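Local coordinates for putative mandelate racemase (Bordetella bronchiseptica, PDB 3OZY), which is of unknown function but belongs to the enolase superfamily and probably uses magnesium to act on an acid-sugar substrate, at residues L114-G119 / P359-E364; G138-A143 / F167-L172; N184-R189 / L215-E220; A202-G207 / P229-D234. All coordinates share one frame; numbering follows the deposited sequence. Where two conformers were deposited one is given.

Contact 1 (L114-G119 / P359-E364)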
# COMPACT_ATOMS: atom_id res chain seq x y z
N LEU A 114 14.07 3.58 -16.34
CA LEU A 114 15.48 3.19 -16.27
C LEU A 114 15.79 2.09 -17.29
O LEU A 114 16.86 2.10 -17.89
CB LEU A 114 15.86 2.74 -14.86
CG LEU A 114 15.84 3.85 -13.80
CD1 LEU A 114 16.13 3.28 -12.43
CD2 LEU A 114 16.85 4.94 -14.15
N TRP A 115 14.87 1.15 -17.48
CA TRP A 115 15.06 0.11 -18.48
C TRP A 115 15.02 0.69 -19.90
O TRP A 115 15.78 0.27 -20.78
CB TRP A 115 14.04 -1.02 -18.31
CG TRP A 115 14.45 -2.03 -17.27
CD1 TRP A 115 14.02 -2.10 -15.97
CD2 TRP A 115 15.36 -3.10 -17.45
NE1 TRP A 115 14.63 -3.16 -15.33
CE2 TRP A 115 15.44 -3.80 -16.23
CE3 TRP A 115 16.11 -3.56 -18.54
CZ2 TRP A 115 16.25 -4.93 -16.06
CZ3 TRP A 115 16.92 -4.67 -18.37
CH2 TRP A 115 16.98 -5.34 -17.14
N ASP A 116 14.12 1.64 -20.13
CA ASP A 116 14.05 2.31 -21.42
C ASP A 116 15.37 3.02 -21.68
O ASP A 116 15.95 2.92 -22.77
CB ASP A 116 12.86 3.28 -21.45
CG ASP A 116 12.71 3.99 -22.78
OD1 ASP A 116 12.69 3.31 -23.83
OD2 ASP A 116 12.59 5.23 -22.77
N LEU A 117 15.87 3.72 -20.67
CA LEU A 117 17.12 4.45 -20.75
C LEU A 117 18.27 3.49 -21.08
O LEU A 117 19.07 3.74 -21.98
CB LEU A 117 17.37 5.19 -19.44
CG LEU A 117 18.42 6.31 -19.40
CD1 LEU A 117 18.18 7.18 -18.18
CD2 LEU A 117 19.85 5.78 -19.41
N LYS A 118 18.31 2.37 -20.36
CA LYS A 118 19.35 1.36 -20.60
C LYS A 118 19.31 0.84 -22.04
O LYS A 118 20.35 0.76 -22.71
CB LYS A 118 19.21 0.21 -19.59
CG LYS A 118 20.23 -0.90 -19.76
CD LYS A 118 20.10 -1.95 -18.64
CE LYS A 118 20.66 -1.46 -17.31
NZ LYS A 118 22.15 -1.65 -17.22
N GLY A 119 18.13 0.48 -22.52
CA GLY A 119 17.99 0.02 -23.90
C GLY A 119 18.41 1.09 -24.89
O GLY A 119 19.06 0.79 -25.89
N PRO A 359 15.02 0.86 -29.99
CA PRO A 359 15.77 0.77 -28.73
C PRO A 359 14.91 1.05 -27.51
O PRO A 359 13.96 1.83 -27.58
CB PRO A 359 16.84 1.86 -28.87
CG PRO A 359 16.85 2.23 -30.32
CD PRO A 359 15.48 1.97 -30.84
N GLY A 360 15.24 0.42 -26.38
CA GLY A 360 14.50 0.62 -25.15
C GLY A 360 13.08 0.09 -25.30
O GLY A 360 12.87 -1.04 -25.78
N LEU A 361 12.10 0.89 -24.90
CA LEU A 361 10.70 0.51 -25.11
C LEU A 361 10.39 0.38 -26.60
O LEU A 361 9.46 -0.31 -26.99
CB LEU A 361 9.75 1.50 -24.44
CG LEU A 361 9.71 1.42 -22.91
CD1 LEU A 361 9.09 2.69 -22.34
CD2 LEU A 361 8.93 0.18 -22.46
N GLY A 362 11.16 1.08 -27.43
CA GLY A 362 11.17 0.81 -28.86
C GLY A 362 10.28 1.64 -29.76
O GLY A 362 10.02 1.25 -30.89
N PHE A 363 9.81 2.78 -29.25
CA PHE A 363 9.01 3.70 -30.06
C PHE A 363 9.33 5.14 -29.69
O PHE A 363 10.05 5.39 -28.73
CB PHE A 363 7.52 3.45 -29.86
CG PHE A 363 7.11 3.37 -28.42
CD1 PHE A 363 7.19 4.48 -27.60
CD2 PHE A 363 6.67 2.18 -27.88
CE1 PHE A 363 6.83 4.41 -26.27
CE2 PHE A 363 6.31 2.10 -26.55
CZ PHE A 363 6.39 3.22 -25.75
N GLU A 364 8.77 6.07 -30.45
CA GLU A 364 8.95 7.50 -30.19
C GLU A 364 7.71 8.11 -29.54
O GLU A 364 6.58 7.82 -29.94
CB GLU A 364 9.26 8.23 -31.50
CG GLU A 364 10.54 7.77 -32.19
CD GLU A 364 11.79 8.17 -31.44
OE1 GLU A 364 11.68 8.75 -30.34
OE2 GLU A 364 12.90 7.89 -31.94

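Contact 2 (G138-A143 / F167-L172)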
# COMPACT_ATOMS: atom_id res chain seq x y z
N GLY A 138 5.35 -14.06 -32.42
CA GLY A 138 4.44 -13.06 -31.90
C GLY A 138 3.69 -13.54 -30.68
O GLY A 138 3.75 -14.72 -30.33
N VAL A 139 2.95 -12.62 -30.07
CA VAL A 139 2.31 -12.83 -28.78
C VAL A 139 0.79 -12.78 -28.92
O VAL A 139 0.24 -11.78 -29.37
CB VAL A 139 2.79 -11.74 -27.79
CG1 VAL A 139 1.97 -11.76 -26.50
CG2 VAL A 139 4.28 -11.90 -27.50
N ARG A 140 0.11 -13.85 -28.52
CA ARG A 140 -1.35 -13.88 -28.60
C ARG A 140 -1.99 -12.87 -27.66
O ARG A 140 -1.71 -12.87 -26.45
CB ARG A 140 -1.88 -15.28 -28.29
CG ARG A 140 -3.38 -15.38 -28.42
CD ARG A 140 -3.91 -16.57 -27.67
NE ARG A 140 -5.24 -16.95 -28.14
CZ ARG A 140 -5.87 -18.03 -27.73
NH1 ARG A 140 -5.29 -18.84 -26.86
NH2 ARG A 140 -7.08 -18.31 -28.20
N ALA A 141 -2.84 -12.00 -28.21
CA ALA A 141 -3.48 -10.93 -27.45
C ALA A 141 -4.95 -11.22 -27.20
O ALA A 141 -5.58 -12.03 -27.90
CB ALA A 141 -3.34 -9.59 -28.18
N TYR A 142 -5.51 -10.56 -26.20
CA TYR A 142 -6.94 -10.59 -25.98
C TYR A 142 -7.49 -9.19 -25.90
O TYR A 142 -6.81 -8.27 -25.44
CB TYR A 142 -7.32 -11.41 -24.74
CG TYR A 142 -7.05 -10.80 -23.37
CD1 TYR A 142 -7.98 -9.94 -22.77
CD2 TYR A 142 -5.92 -11.16 -22.63
CE1 TYR A 142 -7.77 -9.44 -21.49
CE2 TYR A 142 -5.70 -10.65 -21.36
CZ TYR A 142 -6.63 -9.80 -20.79
OH TYR A 142 -6.44 -9.29 -19.51
N ALA A 143 -8.74 -9.03 -26.33
CA ALA A 143 -9.40 -7.73 -26.34
C ALA A 143 -9.94 -7.44 -24.95
O ALA A 143 -10.78 -8.18 -24.42
CB ALA A 143 -10.54 -7.73 -27.36
N PHE A 167 -8.85 -10.72 -33.07
CA PHE A 167 -8.60 -11.28 -31.74
C PHE A 167 -9.09 -12.72 -31.63
O PHE A 167 -10.16 -13.06 -32.13
CB PHE A 167 -9.27 -10.43 -30.66
CG PHE A 167 -8.59 -9.12 -30.39
CD1 PHE A 167 -7.47 -9.06 -29.57
CD2 PHE A 167 -9.07 -7.94 -30.94
CE1 PHE A 167 -6.83 -7.85 -29.31
CE2 PHE A 167 -8.44 -6.73 -30.68
CZ PHE A 167 -7.32 -6.69 -29.87
N THR A 168 -8.31 -13.56 -30.95
CA THR A 168 -8.68 -14.96 -30.71
C THR A 168 -9.13 -15.16 -29.26
O THR A 168 -9.35 -16.29 -28.83
CB THR A 168 -7.50 -15.91 -30.99
OG1 THR A 168 -6.43 -15.65 -30.07
CG2 THR A 168 -7.00 -15.74 -32.42
N ALA A 169 -9.27 -14.06 -28.53
CA ALA A 169 -9.59 -14.09 -27.11
C ALA A 169 -10.10 -12.72 -26.70
O ALA A 169 -9.71 -11.70 -27.28
CB ALA A 169 -8.34 -14.45 -26.29
N ALA A 170 -10.96 -12.67 -25.69
CA ALA A 170 -11.48 -11.40 -25.19
C ALA A 170 -11.97 -11.60 -23.77
O ALA A 170 -12.21 -12.73 -23.34
CB ALA A 170 -12.61 -10.89 -26.08
N LYS A 171 -12.14 -10.49 -23.06
CA LYS A 171 -12.52 -10.52 -21.65
C LYS A 171 -13.84 -9.79 -21.41
O LYS A 171 -14.11 -8.75 -22.02
CB LYS A 171 -11.40 -9.90 -20.80
CG LYS A 171 -11.57 -10.03 -19.28
CD LYS A 171 -10.25 -9.88 -18.54
CE LYS A 171 -9.86 -8.43 -18.34
NZ LYS A 171 -8.51 -8.35 -17.69
N LEU A 172 -14.65 -10.34 -20.51
CA LEU A 172 -15.93 -9.78 -20.09
C LEU A 172 -15.88 -9.33 -18.64
O LEU A 172 -15.45 -10.09 -17.76
CB LEU A 172 -17.03 -10.84 -20.22
CG LEU A 172 -18.41 -10.43 -19.70
CD1 LEU A 172 -19.04 -9.38 -20.63
CD2 LEU A 172 -19.32 -11.66 -19.57
O HOH W 1 -5.56 -13.03 -30.35

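Contact 3 (N184-R189 / L215-E220)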
# COMPACT_ATOMS: atom_id res chain seq x y z
N ASN A 184 -25.01 -13.26 -20.48
CA ASN A 184 -24.06 -12.69 -21.43
C ASN A 184 -23.04 -13.73 -21.88
O ASN A 184 -22.77 -13.89 -23.07
CB ASN A 184 -23.34 -11.49 -20.83
CG ASN A 184 -24.25 -10.30 -20.65
OD1 ASN A 184 -25.41 -10.31 -21.05
ND2 ASN A 184 -23.70 -9.23 -20.06
N LEU A 185 -22.46 -14.44 -20.92
CA LEU A 185 -21.46 -15.46 -21.23
C LEU A 185 -22.03 -16.57 -22.09
O LEU A 185 -21.39 -17.03 -23.03
CB LEU A 185 -20.90 -16.06 -19.94
CG LEU A 185 -19.85 -15.24 -19.21
CD1 LEU A 185 -19.59 -15.87 -17.86
CD2 LEU A 185 -18.56 -15.15 -20.03
N ARG A 186 -23.23 -17.03 -21.75
CA ARG A 186 -23.84 -18.09 -22.53
C ARG A 186 -24.06 -17.64 -23.98
O ARG A 186 -23.80 -18.38 -24.91
CB ARG A 186 -25.15 -18.59 -21.90
CG ARG A 186 -24.94 -19.31 -20.57
CD ARG A 186 -26.22 -19.99 -20.10
NE ARG A 186 -26.22 -20.23 -18.66
CZ ARG A 186 -26.83 -19.44 -17.78
NH1 ARG A 186 -27.48 -18.36 -18.19
NH2 ARG A 186 -26.78 -19.72 -16.49
N ALA A 187 -24.52 -16.40 -24.16
CA ALA A 187 -24.76 -15.89 -25.51
C ALA A 187 -23.44 -15.72 -26.27
O ALA A 187 -23.34 -16.03 -27.45
CB ALA A 187 -25.51 -14.57 -25.45
N MET A 188 -22.42 -15.22 -25.57
CA MET A 188 -21.10 -15.05 -26.16
C MET A 188 -20.52 -16.37 -26.66
O MET A 188 -20.05 -16.46 -27.80
CB MET A 188 -20.15 -14.39 -25.16
CG MET A 188 -20.45 -12.91 -24.94
SD MET A 188 -19.71 -12.29 -23.41
CE MET A 188 -17.98 -12.38 -23.82
N ARG A 189 -20.55 -17.40 -25.82
CA ARG A 189 -20.00 -18.70 -26.20
C ARG A 189 -20.76 -19.30 -27.39
O ARG A 189 -20.15 -19.85 -28.31
CB ARG A 189 -20.02 -19.66 -25.01
CG ARG A 189 -19.61 -21.08 -25.35
CD ARG A 189 -18.19 -21.15 -25.91
NE ARG A 189 -17.20 -20.88 -24.87
CZ ARG A 189 -15.98 -20.41 -25.10
NH1 ARG A 189 -15.58 -20.14 -26.34
NH2 ARG A 189 -15.15 -20.22 -24.08
N LEU A 215 -18.40 -19.50 -10.72
CA LEU A 215 -17.38 -20.43 -11.24
C LEU A 215 -18.02 -21.63 -11.95
O LEU A 215 -17.51 -22.10 -12.98
CB LEU A 215 -16.46 -20.89 -10.11
CG LEU A 215 -15.37 -21.89 -10.49
CD1 LEU A 215 -14.43 -21.33 -11.57
CD2 LEU A 215 -14.57 -22.29 -9.24
N ARG A 216 -19.14 -22.12 -11.43
CA ARG A 216 -19.84 -23.23 -12.10
C ARG A 216 -20.25 -22.85 -13.52
O ARG A 216 -20.12 -23.65 -14.45
CB ARG A 216 -21.08 -23.64 -11.30
CG ARG A 216 -20.75 -24.37 -10.00
CD ARG A 216 -21.98 -24.47 -9.12
NE ARG A 216 -21.73 -25.31 -7.96
CZ ARG A 216 -22.64 -25.57 -7.03
NH1 ARG A 216 -23.85 -25.04 -7.10
NH2 ARG A 216 -22.33 -26.36 -6.01
N ILE A 217 -20.76 -21.63 -13.67
CA ILE A 217 -21.14 -21.08 -14.97
C ILE A 217 -19.92 -20.97 -15.88
O ILE A 217 -19.95 -21.38 -17.04
CB ILE A 217 -21.76 -19.67 -14.82
CG1 ILE A 217 -23.00 -19.72 -13.93
CG2 ILE A 217 -22.08 -19.07 -16.19
CD1 ILE A 217 -24.11 -20.60 -14.47
N LEU A 218 -18.84 -20.40 -15.34
CA LEU A 218 -17.62 -20.20 -16.12
C LEU A 218 -17.08 -21.53 -16.62
O LEU A 218 -16.58 -21.65 -17.75
CB LEU A 218 -16.54 -19.48 -15.30
CG LEU A 218 -16.97 -18.21 -14.57
CD1 LEU A 218 -15.73 -17.54 -13.99
CD2 LEU A 218 -17.74 -17.25 -15.45
N ASP A 219 -17.19 -22.55 -15.78
CA ASP A 219 -16.75 -23.90 -16.14
C ASP A 219 -17.61 -24.42 -17.31
O ASP A 219 -17.08 -24.88 -18.32
CB ASP A 219 -16.86 -24.76 -14.88
CG ASP A 219 -16.23 -26.14 -15.03
OD1 ASP A 219 -15.68 -26.47 -16.09
OD2 ASP A 219 -16.31 -26.89 -14.04
N GLU A 220 -18.92 -24.31 -17.16
CA GLU A 220 -19.84 -24.72 -18.21
C GLU A 220 -19.51 -24.04 -19.55
O GLU A 220 -19.57 -24.68 -20.61
CB GLU A 220 -21.27 -24.36 -17.78
CG GLU A 220 -22.35 -24.55 -18.83
CD GLU A 220 -23.65 -23.85 -18.43
OE1 GLU A 220 -23.97 -23.82 -17.23
OE2 GLU A 220 -24.34 -23.32 -19.33

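Contact 4 (A202-G207 / P229-D234). With ACY (acetic acid), chain I.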
# COMPACT_ATOMS: atom_id res chain seq x y z
N ALA A 202 -14.15 -9.90 -12.49
CA ALA A 202 -15.16 -9.38 -11.56
C ALA A 202 -14.71 -8.13 -10.80
O ALA A 202 -15.48 -7.59 -10.02
CB ALA A 202 -15.60 -10.46 -10.58
N ASN A 203 -13.47 -7.68 -10.99
CA ASN A 203 -12.99 -6.49 -10.28
C ASN A 203 -13.28 -6.52 -8.78
O ASN A 203 -13.66 -5.51 -8.18
CB ASN A 203 -13.56 -5.21 -10.90
CG ASN A 203 -12.91 -4.86 -12.21
OD1 ASN A 203 -13.40 -5.23 -13.28
ND2 ASN A 203 -11.80 -4.13 -12.14
N GLN A 204 -13.07 -7.69 -8.16
CA GLN A 204 -13.21 -7.86 -6.71
C GLN A 204 -14.64 -7.69 -6.21
O GLN A 204 -14.85 -7.42 -5.02
CB GLN A 204 -12.31 -6.89 -5.93
CG GLN A 204 -10.86 -6.81 -6.38
CD GLN A 204 -10.05 -5.89 -5.47
OE1 GLN A 204 -9.97 -6.10 -4.26
NE2 GLN A 204 -9.44 -4.86 -6.06
N SER A 205 -15.62 -7.88 -7.09
CA SER A 205 -17.01 -7.52 -6.78
C SER A 205 -17.83 -8.57 -6.07
O SER A 205 -18.94 -8.28 -5.63
CB SER A 205 -17.75 -7.15 -8.06
OG SER A 205 -17.22 -5.97 -8.63
N LEU A 206 -17.34 -9.80 -6.01
CA LEU A 206 -18.14 -10.89 -5.48
C LEU A 206 -17.64 -11.36 -4.13
O LEU A 206 -16.45 -11.26 -3.83
CB LEU A 206 -18.12 -12.08 -6.43
CG LEU A 206 -18.61 -11.78 -7.85
CD1 LEU A 206 -18.29 -12.95 -8.77
CD2 LEU A 206 -20.11 -11.49 -7.85
N GLY A 207 -18.56 -11.89 -3.33
CA GLY A 207 -18.20 -12.67 -2.16
C GLY A 207 -17.96 -14.13 -2.53
O GLY A 207 -18.20 -14.53 -3.67
N PRO A 229 -11.83 -12.46 -8.81
CA PRO A 229 -13.17 -12.92 -8.44
C PRO A 229 -13.61 -12.36 -7.09
O PRO A 229 -14.80 -12.14 -6.87
CB PRO A 229 -13.00 -14.43 -8.35
CG PRO A 229 -11.53 -14.63 -8.02
CD PRO A 229 -10.85 -13.56 -8.83
N LEU A 230 -12.64 -12.13 -6.19
CA LEU A 230 -12.89 -11.69 -4.82
C LEU A 230 -12.00 -10.51 -4.49
O LEU A 230 -11.07 -10.19 -5.23
CB LEU A 230 -12.55 -12.81 -3.83
CG LEU A 230 -13.22 -14.17 -4.08
CD1 LEU A 230 -12.57 -15.24 -3.22
CD2 LEU A 230 -14.71 -14.10 -3.80
N SER A 231 -12.27 -9.88 -3.35
CA SER A 231 -11.32 -8.96 -2.76
C SER A 231 -9.92 -9.55 -2.80
O SER A 231 -9.71 -10.71 -2.42
CB SER A 231 -11.70 -8.73 -1.30
OG SER A 231 -10.63 -8.06 -0.63
N ILE A 232 -8.94 -8.75 -3.22
CA ILE A 232 -7.55 -9.21 -3.22
C ILE A 232 -7.04 -9.46 -1.80
O ILE A 232 -5.97 -10.04 -1.63
CB ILE A 232 -6.58 -8.25 -3.95
CG1 ILE A 232 -6.08 -7.12 -3.03
CG2 ILE A 232 -7.21 -7.71 -5.24
CD1 ILE A 232 -7.12 -6.08 -2.72
N ASP A 233 -7.79 -9.01 -0.80
CA ASP A 233 -7.42 -9.23 0.59
C ASP A 233 -7.83 -10.60 1.11
O ASP A 233 -7.42 -10.99 2.22
CB ASP A 233 -8.02 -8.13 1.46
CG ASP A 233 -7.35 -6.80 1.22
OD1 ASP A 233 -6.10 -6.78 1.13
OD2 ASP A 233 -8.05 -5.77 1.12
N ASP A 234 -8.65 -11.33 0.36
CA ASP A 234 -9.15 -12.63 0.80
C ASP A 234 -8.40 -13.76 0.09
O ASP A 234 -8.89 -14.35 -0.88
CB ASP A 234 -10.65 -12.73 0.51
CG ASP A 234 -11.25 -14.02 0.99
OD1 ASP A 234 -10.53 -14.78 1.69
OD2 ASP A 234 -12.43 -14.29 0.69
C ACY I . -11.16 -1.53 -15.26
O ACY I . -11.89 -2.45 -14.84
OXT ACY I . -11.14 -1.16 -16.45
CH3 ACY I . -10.26 -0.82 -14.29
O HOH W 2 -14.63 -10.68 -1.87

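Contact 1 (L114-G119 / P359-E364)
The backbone N of Leu361 donates to Asp116 OD1 at 2.7 Å, almost straight at 175° and meeting the carboxylate on its anti side. In the enolase superfamily fold this bond ties helix 102-122 of the N-terminal domain to a loop of the barrel domain that follows strand 352-353, so it bridges parts of the chain some 240 residues apart. The Asp116 side chain is placed by its first torsion (chi1 -179°), which sets CG anti to its own backbone N and carries OD1 out to the loop. The other oxygen, OD2, is held from elsewhere by the N of Val49 and by a salt bridge to Arg120 NE, so the buried carboxylate is gripped on both oxygens and its rotation is probably fixed. The partner is a type II' beta turn from Pro359 to Gly362, with Gly360 at positive phi in its second position. Two glycines let the backbones close in: Gly119 CA and Gly360 CA are 3.8 Å apart, and Gly119 C comes 3.6 Å from Gly360 N. Asp116 OD1 also sits 3.5 Å from Gly360 CA. Pro359 only grazes the helix, its CB 3.9 Å from Gly119 O. Beyond the turn, Leu361 O accepts from His317 NE2, and Phe363 O from Arg120 NH2, so Arg120 contacts both the carboxylate and the loop. The Leu361 side chain crosses that of Asp116 at about a right angle, with Leu361 CD1 3.9 Å from Asp116 CB.

Contact 2 (G138-A143 / F167-L172)
Tyr142 has CG between its backbone N and carbonyl carbon (chi1 74°), while Lys171 starts anti to its N (chi1 -172°) and bends at chi3 (82°); together these torsions carry Lys171 NZ to Tyr142 OH, 2.9 Å away. The two residues belong to the parallel strands of a beta-alpha-beta unit of the barrel: strand 139-146, helix 152-164, strand 169-173. Backbone bonds fix the register, Ala143 N giving to Ala169 O at 3.0 Å and Lys171 N to Ala143 O at 3.0 Å, with Ala143 paired to Ala170. The strongest polar partner of Lys171 is Glu227, a magnesium ligand, in a salt bridge; Glu329 forms a second, and the lysine side chain lies about 4 Å from the bound magnesium. On the sheet face carrying Ala143 and Ala170, Phe167 turns its ring flat to Ala143 CB, which stands over the ring centroid at 3.8 Å in a CH-pi contact; Trp162 of the intervening helix touches both side chains. At the strand start, the extended Arg140 chain brings NE 2.6 Å from Thr168 OG1, nearly in the guanidinium plane, and NH2 adds weak bonds to Thr168 OG1 and O. Nearby, one water takes the N-H of Thr168 at 2.9 Å and donates to Ala141 O at 2.6 Å.

Contact 3 (N184-R189 / L215-E220)
Segments 184-189 and 215-220 are helical and run almost exactly parallel, their N-to-C directions 5° apart and their axes 10.3 Å apart at closest approach. At that spacing the backbones do not touch: the nearest CA atoms, those of Leu185 and Leu218, are 8.0 Å apart, and side chains alone fill the gap. On the inner side, Leu185 CD1 points at the branch end of Leu218, 3.3 Å from Leu218 CD2 in one of two conformers of Leu185; that tightness is doubtful. Both leucines also rest on Val200 of strand 197-201. This is the arrangement of two successive helices on the outside of a beta/alpha barrel, helices 178-192 and 208-220 lying side by side against the strand that links them. Further out the contact becomes polar. Arg186, extended from CG to NE, runs obliquely to Glu220, whose OE2 stands at the guanidinium edge, near its plane. NE to OE2 is 3.7 Å, so the salt bridge is long, and the two flat groups are turned 27° against each other. Ile217, likewise modelled twice, lies at about a right angle to Arg186, and the approach of its CD1 to Arg186 NH2 is equally doubtful. One turn on from Leu185, Arg189 bonds through NE to Ala221 O, just past the second helix, and through NH1 to Gly193 O and Val196 O in the loop after the first.

Contact 4 (A202-G207 / P229-D234)
Gln204 OE1 accepts the backbone N-H of Ile232 at 3.0 Å and 168°, the donor standing 46° above the amide carbonyl plane. The Gln204 chain, extended beyond CG, passes along Leu230 O, which receives a CA-H...O contact from Gln204 CA at 3.5 Å. Beside it, Leu206 CB lies 3.3 Å from Pro229 O, and Leu230 CD2 packs 3.5 Å from Gly207 C. A water completes the join, donating to Leu206 O at 2.7 Å and accepting from Ser231 N at 2.9 Å. Behind these, turns set the positions. A type I' turn from Ala202 to Ser205 is doubly closed on Ala202 O, by Ser205 N and by Ser205 OG at 2.8 Å. Ser231 OG accepts from Asp233 N, an ST turn. Asn203 points away from the other loop; its ND2 bonds weakly to an acetic acid molecule, probably from the crystallisation liquor, and its OD1 takes Lys173 NZ. Arg95 of the second subunit hydrogen-bonds to Asn203 O, and Arg100 of that subunit forms a salt bridge with Asp233 OD1. The two loops follow strands 197-201 and 225-227, whose last residues, Asp201 and Glu227, bind magnesium, as expected of active-site loops at the C-terminal ends of enolase-superfamily barrel strands.

How the contacts relate
Along the chain contact 2 closes before contacts 3 and 4 open, whereas contact 1 closes a long loop that encloses all three; its centre lies about 41 Å from that of contact 3, on the opposite side of the chain's centre. Contacts 2 and 3 meet directly through Leu172 CD2, 3.9 Å from Met188 SD, strand 169-173 being followed in the chain by helix 178-192. Contacts 3 and 4 alternate along the sequence, with nearest atoms about 7 Å apart. The side chain of Lys171 in contact 2 lies about 4 Å from a bound magnesium ion; a magnesium, not necessarily the same ion, is about 8 Å from the side chain of Gln204 in contact 4 and about 13 Å from that of Leu218 in contact 3, on the barrel's outside.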